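Local coordinates for addiction module toxin RelE (Helicobacter pylori, PDB 4LS4), which is a RelE-family toxin of the YafQ subfamily that binds copper and probably cleaves RNA as part of a toxin-antitoxin system, at residues F47-L52 against R60-K65; G54-F59 against S69-V74. The protein carries 1 engineered substitution. All coordinates share one frame; numbering follows the deposited sequence.

Interaction 1: residues F47-L52 against R60-K65; sequences FQDHAL and RECHIK
Phe47 and His63 join just beyond the paired strands of an antiparallel beta hairpin, whose short strand 50-51 edges the RelE-type sheet beside strand 60-63: His63 N donates to Phe47 O (2.9 Å). Phe47 CB lies against Cys62 SG at 3.6 Å; the sulfur stands oblique to the phenyl ring, which also packs on Val29 and Val33 of helix 28-38. At Gln48 the contact passes to its CB, beside His63 CD2, while its carbonyl faces the edge of the His63 ring.

Asp49 carries the salt bridge. Arg60 NH2 and NE both reach OD2 (2.9 and 3.1 Å) from the same face of the carboxylate, side-on, with the planes 39° apart. The bend of the arginine at chi3 (61°) turns the guanidinium back over His50 C and Ala51 N, so one face rests on the neighbouring backbone. Asp49 OD1 bonds instead to Tyr72 OH.

His50 forms the hydrogen-bonded pair with Glu61, N to O and O to N; Ala51 and Arg60 are the non-hydrogen-bonded pair. With chi1 at 62°, His50 CG sits between its own N and carbonyl carbon, and ND1 donates to Gln48 O (2.7 Å), which fixes the ring's rotation. That ring meets His63 rim to rim, its CE1 3.4 Å from His63 NE2. Ala51 CB lies beside Arg60 NH1, and Leu52 CD2 approaches Glu61, a copper ligand of this protein, though no copper is bound here. Glu61 OE2 bonds engineered Ser69 and His87; OE1 accepts from a water 2.6 Å away that also bonds His50 NE2.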
loop_
_atom_site.group_PDB
_atom_site.type_symbol
_atom_site.label_atom_id
_atom_site.label_comp_id
_atom_site.label_asym_id
_atom_site.label_seq_id
_atom_site.Cartn_x
_atom_site.Cartn_y
_atom_site.Cartn_z
ATOM N N PHE A 47 -4.251 -2.242 -11.077
ATOM C CA PHE A 47 -3.333 -1.789 -9.976
ATOM C C PHE A 47 -1.893 -2.277 -10.219
ATOM O O PHE A 47 -0.964 -1.824 -9.531
ATOM C CB PHE A 47 -3.850 -2.335 -8.666
ATOM C CG PHE A 47 -5.112 -1.659 -8.191
ATOM C CD1 PHE A 47 -5.117 -0.282 -7.899
ATOM C CD2 PHE A 47 -6.297 -2.395 -8.023
ATOM C CE1 PHE A 47 -6.297 0.393 -7.453
ATOM C CE2 PHE A 47 -7.491 -1.757 -7.527
ATOM C CZ PHE A 47 -7.480 -0.379 -7.240
ATOM N N GLN A 48 -1.697 -3.179 -11.173
ATOM C CA GLN A 48 -0.338 -3.707 -11.470
ATOM C C GLN A 48 0.379 -4.150 -10.204
ATOM O O GLN A 48 1.605 -3.978 -10.002
ATOM C CB GLN A 48 0.506 -2.701 -12.283
ATOM C CG GLN A 48 -0.111 -2.228 -13.581
ATOM C CD GLN A 48 -0.343 -3.407 -14.542
ATOM O OE1 GLN A 48 0.223 -4.475 -14.380
ATOM N NE2 GLN A 48 -1.191 -3.179 -15.554
ATOM N N ASP A 49 -0.389 -4.785 -9.343
ATOM C CA ASP A 49 0.160 -5.334 -8.109
ATOM C C ASP A 49 1.195 -6.424 -8.377
ATOM O O ASP A 49 0.951 -7.366 -9.142
ATOM C CB ASP A 49 -0.988 -5.865 -7.219
ATOM C CG ASP A 49 -0.508 -6.346 -5.868
ATOM O OD1 ASP A 49 -0.136 -5.477 -4.994
ATOM O OD2 ASP A 49 -0.506 -7.590 -5.600
ATOM N N HIS A 50 2.340 -6.333 -7.700
ATOM C CA HIS A 50 3.427 -7.275 -7.988
ATOM C C HIS A 50 4.397 -7.365 -6.834
ATOM O O HIS A 50 4.576 -6.402 -6.058
ATOM C CB HIS A 50 4.178 -6.910 -9.291
ATOM C CG HIS A 50 4.854 -5.601 -9.267
ATOM N ND1 HIS A 50 4.192 -4.444 -9.315
ATOM C CD2 HIS A 50 6.219 -5.286 -9.155
ATOM C CE1 HIS A 50 5.062 -3.434 -9.314
ATOM N NE2 HIS A 50 6.310 -3.956 -9.195
ATOM N N ALA A 51 4.995 -8.545 -6.686
ATOM C CA ALA A 51 6.097 -8.750 -5.669
ATOM C C ALA A 51 7.356 -7.980 -6.078
ATOM O O ALA A 51 7.806 -8.034 -7.223
ATOM C CB ALA A 51 6.408 -10.248 -5.602
ATOM N N LEU A 52 7.982 -7.307 -5.125
ATOM C CA LEU A 52 9.247 -6.654 -5.431
ATOM C C LEU A 52 10.422 -7.641 -5.213
ATOM O O LEU A 52 10.259 -8.721 -4.668
ATOM C CB LEU A 52 9.427 -5.448 -4.481
ATOM C CG LEU A 52 8.372 -4.359 -4.642
ATOM C CD1 LEU A 52 8.483 -3.356 -3.508
ATOM C CD2 LEU A 52 8.608 -3.590 -5.966
ATOM N N ARG A 60 5.503 -5.966 -1.483
ATOM C CA ARG A 60 4.823 -5.885 -2.778
ATOM C C ARG A 60 4.551 -4.378 -3.076
ATOM O O ARG A 60 4.421 -3.575 -2.139
ATOM C CB ARG A 60 3.487 -6.672 -2.742
ATOM C CG ARG A 60 3.696 -8.135 -2.433
ATOM C CD ARG A 60 2.343 -8.874 -2.584
ATOM N NE ARG A 60 1.823 -8.770 -3.939
ATOM C CZ ARG A 60 2.118 -9.667 -4.904
ATOM N NH1 ARG A 60 2.986 -10.683 -4.642
ATOM N NH2 ARG A 60 1.600 -9.539 -6.114
ATOM N N GLU A 61 4.452 -4.052 -4.367
ATOM C CA GLU A 61 4.030 -2.717 -4.822
ATOM C C GLU A 61 2.696 -2.790 -5.531
ATOM O O GLU A 61 2.572 -3.538 -6.489
ATOM C CB GLU A 61 5.086 -2.098 -5.746
ATOM C CG GLU A 61 4.790 -0.632 -6.158
ATOM C CD GLU A 61 5.893 -0.066 -7.041
ATOM O OE1 GLU A 61 6.807 -0.865 -7.469
ATOM O OE2 GLU A 61 5.861 1.188 -7.301
ATOM N N CYS A 62 1.792 -1.893 -5.149
ATOM C CA CYS A 62 0.408 -1.759 -5.706
ATOM C C CYS A 62 0.403 -0.305 -6.225
ATOM O O CYS A 62 0.710 0.633 -5.472
ATOM C CB CYS A 62 -0.721 -1.923 -4.611
ATOM S SG CYS A 62 -2.357 -1.898 -5.367
ATOM N N HIS A 63 0.064 -0.101 -7.502
ATOM C CA HIS A 63 -0.021 1.236 -8.014
ATOM C C HIS A 63 -1.428 1.759 -7.826
ATOM O O HIS A 63 -2.329 1.549 -8.693
ATOM C CB HIS A 63 0.386 1.247 -9.524
ATOM C CG HIS A 63 1.782 0.714 -9.756
ATOM N ND1 HIS A 63 2.875 1.499 -9.733
ATOM C CD2 HIS A 63 2.234 -0.569 -9.972
ATOM C CE1 HIS A 63 3.983 0.743 -9.966
ATOM N NE2 HIS A 63 3.591 -0.505 -10.110
ATOM N N ILE A 64 -1.666 2.411 -6.672
ATOM C CA ILE A 64 -2.953 3.064 -6.382
ATOM C C ILE A 64 -3.387 3.942 -7.551
ATOM O O ILE A 64 -4.593 3.892 -8.009
ATOM C CB ILE A 64 -2.867 3.887 -5.070
ATOM C CG1 ILE A 64 -2.308 2.921 -3.994
ATOM C CG2 ILE A 64 -4.240 4.517 -4.696
ATOM C CD1 ILE A 64 -3.288 1.806 -3.630
ATOM N N LYS A 65 -2.449 4.813 -7.955
ATOM C CA LYS A 65 -2.617 5.626 -9.172
ATOM C C LYS A 65 -1.259 5.510 -9.890
ATOM O O LYS A 65 -0.294 5.080 -9.275
ATOM C CB LYS A 65 -2.742 7.098 -8.802
ATOM C CG LYS A 65 -3.824 7.548 -7.862
ATOM C CD LYS A 65 -3.979 9.056 -8.046
ATOM C CE LYS A 65 -2.864 9.896 -7.411
ATOM N NZ LYS A 65 -2.597 11.179 -8.167
HETATM O O HOH W 1 8.302 -2.055 -9.300
#

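Interaction 2: residues G54-F59 against S69-V74; sequences GKWKPF and SLVYLV. Engineered in segment 69-74: Ser69 (natural residue Leu).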
loop_
_atom_site.group_PDB
_atom_site.type_symbol
_atom_site.label_atom_id
_atom_site.label_comp_id
_atom_site.label_asym_id
_atom_site.label_seq_id
_atom_site.Cartn_x
_atom_site.Cartn_y
_atom_site.Cartn_z
ATOM N N GLY A 54 14.952 -8.355 -4.860
ATOM C CA GLY A 54 16.162 -7.750 -4.368
ATOM C C GLY A 54 16.004 -7.399 -2.902
ATOM O O GLY A 54 15.395 -8.158 -2.090
ATOM N N LYS A 55 16.529 -6.236 -2.521
ATOM C CA LYS A 55 16.434 -5.830 -1.136
ATOM C C LYS A 55 15.021 -5.508 -0.612
ATOM O O LYS A 55 14.790 -5.482 0.587
ATOM C CB LYS A 55 17.334 -4.635 -0.814
ATOM C CG LYS A 55 16.871 -3.372 -1.514
ATOM C CD LYS A 55 17.965 -2.291 -1.362
ATOM C CE LYS A 55 17.540 -0.985 -2.043
ATOM N NZ LYS A 55 18.548 0.131 -1.841
ATOM N N TRP A 56 14.095 -5.299 -1.551
ATOM C CA TRP A 56 12.712 -4.994 -1.211
ATOM C C TRP A 56 11.898 -6.240 -0.930
ATOM O O TRP A 56 10.794 -6.125 -0.407
ATOM C CB TRP A 56 12.045 -4.230 -2.368
ATOM C CG TRP A 56 12.580 -2.835 -2.505
ATOM C CD1 TRP A 56 13.670 -2.405 -3.223
ATOM C CD2 TRP A 56 11.978 -1.650 -1.931
ATOM N NE1 TRP A 56 13.837 -1.053 -3.107
ATOM C CE2 TRP A 56 12.833 -0.524 -2.341
ATOM C CE3 TRP A 56 10.839 -1.413 -1.142
ATOM C CZ2 TRP A 56 12.556 0.772 -1.941
ATOM C CZ3 TRP A 56 10.571 -0.088 -0.747
ATOM C CH2 TRP A 56 11.423 0.980 -1.176
ATOM N N LYS A 57 12.407 -7.415 -1.265
ATOM C CA LYS A 57 11.656 -8.650 -0.905
ATOM C C LYS A 57 11.503 -8.661 0.601
ATOM O O LYS A 57 12.461 -8.261 1.275
ATOM C CB LYS A 57 12.402 -9.924 -1.418
ATOM C CG LYS A 57 11.551 -11.170 -1.335
ATOM C CD LYS A 57 12.312 -12.360 -1.865
ATOM C CE LYS A 57 11.262 -13.474 -1.942
ATOM N NZ LYS A 57 11.787 -14.780 -2.465
ATOM N N PRO A 58 10.344 -9.076 1.167
ATOM C CA PRO A 58 9.163 -9.715 0.533
ATOM C C PRO A 58 8.037 -8.689 0.307
ATOM O O PRO A 58 6.851 -9.060 0.213
ATOM C CB PRO A 58 8.737 -10.709 1.612
ATOM C CG PRO A 58 8.971 -9.939 2.890
ATOM C CD PRO A 58 10.305 -9.253 2.655
ATOM N N PHE A 59 8.374 -7.400 0.302
ATOM C CA PHE A 59 7.330 -6.358 0.018
ATOM C C PHE A 59 6.745 -6.426 -1.374
ATOM O O PHE A 59 7.381 -6.898 -2.319
ATOM C CB PHE A 59 7.833 -4.974 0.345
ATOM C CG PHE A 59 8.021 -4.756 1.818
ATOM C CD1 PHE A 59 6.977 -4.322 2.617
ATOM C CD2 PHE A 59 9.239 -5.038 2.384
ATOM C CE1 PHE A 59 7.139 -4.205 4.005
ATOM C CE2 PHE A 59 9.441 -4.888 3.787
ATOM C CZ PHE A 59 8.362 -4.544 4.591
ATOM N N SER A 69 2.227 4.836 -5.455
ATOM C CA SER A 69 2.332 3.453 -5.149
ATOM C C SER A 69 2.159 3.191 -3.643
ATOM O O SER A 69 2.623 3.972 -2.823
ATOM C CB SER A 69 3.767 2.945 -5.503
ATOM O OG SER A 69 3.895 2.889 -6.939
ATOM N N LEU A 70 1.618 2.032 -3.309
ATOM C CA LEU A 70 1.588 1.566 -1.912
ATOM C C LEU A 70 2.572 0.397 -1.829
ATOM O O LEU A 70 2.512 -0.548 -2.601
ATOM C CB LEU A 70 0.143 1.159 -1.551
ATOM C CG LEU A 70 -0.022 0.419 -0.216
ATOM C CD1 LEU A 70 0.077 1.404 0.959
ATOM C CD2 LEU A 70 -1.369 -0.324 -0.112
ATOM N N VAL A 71 3.519 0.456 -0.879
ATOM C CA VAL A 71 4.452 -0.684 -0.677
ATOM C C VAL A 71 3.988 -1.304 0.637
ATOM O O VAL A 71 3.867 -0.604 1.622
ATOM C CB VAL A 71 5.885 -0.199 -0.596
ATOM C CG1 VAL A 71 6.824 -1.351 -0.255
ATOM C CG2 VAL A 71 6.244 0.369 -1.959
ATOM N N TYR A 72 3.707 -2.584 0.604
ATOM C CA TYR A 72 3.025 -3.271 1.735
ATOM C C TYR A 72 3.459 -4.764 1.816
ATOM O O TYR A 72 4.106 -5.289 0.891
ATOM C CB TYR A 72 1.508 -3.154 1.533
ATOM C CG TYR A 72 1.003 -4.097 0.405
ATOM C CD1 TYR A 72 0.973 -3.630 -0.930
ATOM C CD2 TYR A 72 0.602 -5.442 0.673
ATOM C CE1 TYR A 72 0.563 -4.488 -1.973
ATOM C CE2 TYR A 72 0.134 -6.243 -0.377
ATOM C CZ TYR A 72 0.186 -5.777 -1.700
ATOM O OH TYR A 72 -0.256 -6.601 -2.747
ATOM N N LEU A 73 3.089 -5.394 2.924
ATOM C CA LEU A 73 3.380 -6.819 3.148
ATOM C C LEU A 73 2.297 -7.413 3.969
ATOM O O LEU A 73 1.882 -6.831 4.983
ATOM C CB LEU A 73 4.761 -6.926 3.878
ATOM C CG LEU A 73 5.098 -8.284 4.518
ATOM C CD1 LEU A 73 5.307 -9.332 3.379
ATOM C CD2 LEU A 73 6.398 -8.051 5.263
ATOM N N VAL A 74 1.826 -8.586 3.544
ATOM C CA VAL A 74 0.924 -9.379 4.382
ATOM C C VAL A 74 1.754 -10.484 5.019
ATOM O O VAL A 74 2.316 -11.343 4.338
ATOM C CB VAL A 74 -0.145 -10.001 3.471
ATOM C CG1 VAL A 74 -1.001 -11.055 4.203
ATOM C CG2 VAL A 74 -1.016 -8.907 2.857
#
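Phe59 and Leu73 form the centre of an apolar contact in which the loop between strands 50-51 and 60-63 leans on strand 68-75. No hydrogen bond crosses between the segments, and the summed buried surface is modest, 296 Å².

The apolar contacts fall into two groups. In the first, Phe59 and Leu73 cross at about a right angle: Phe59 CE1 lies 3.6 Å from Leu73 CB, while Leu73 CD2 stands over one face of the phenyl ring, 4.0 Å above its plane and displaced toward the rim. A chi1 of 165° directs the leucine fork toward the loop, where CD1 meets Pro58 CG at 3.7 Å and CD2 reaches both Pro58 CG and the phenyl face. In the second group Val71 uses a single methyl, CG1, which meets Phe59 CB at 3.8 Å and Trp56 CZ3 at 4.0 Å. The indole is approached obliquely and also stacks with Phe91, so the Trp56 ring links the loop to the C-terminal end of the chain.

Contacts with the backbone supplement this packing. Leu73 CD1 comes to 3.5 Å from Pro58 O. Phe59 CD1 lies 3.5 Å from Tyr72 O, and the same carbonyl receives a CA-H...O approach from Phe59.

Two turns shape the loop itself. Lys57 N bonds to Gly54 O, and Phe59 N bonds to Trp56 O (2.8 Å) in a type VI turn with cis Pro58 at its third position, which brings Pro58 and Phe59 round to the strand. Phe59 also touches Leu82 and Leu73 touches Ile80, both of strand 78-85. The result is a hairpin-connecting loop folded over one face of the antiparallel strands of a RelE-type toxin sheet.

Interactions 1 and 2 interlock along the chain, their segments alternating in sequence (47-52, 54-59, 60-65, 69-74); strands 60-63 and 68-75 are neighbours in the sheet, and the contact centres are about 9 Å apart. Two probable hydrogen bonds join them: Asp49 OD1 to Tyr72 OH, 2.5 Å, and Glu61 OE2 to the OG of engineered Ser69, 2.6 Å, where the natural residue is leucine. Glu61 and His87 are the two copper ligands known for this protein; His87 is also the predicted proton donor. Van der Waals packing of Val71 CG1 on the carbonyl oxygen of Arg60, 3.8 Å, adds a third link, and about 5 Å separates the nearest side-chain atoms of Val71 and Glu61.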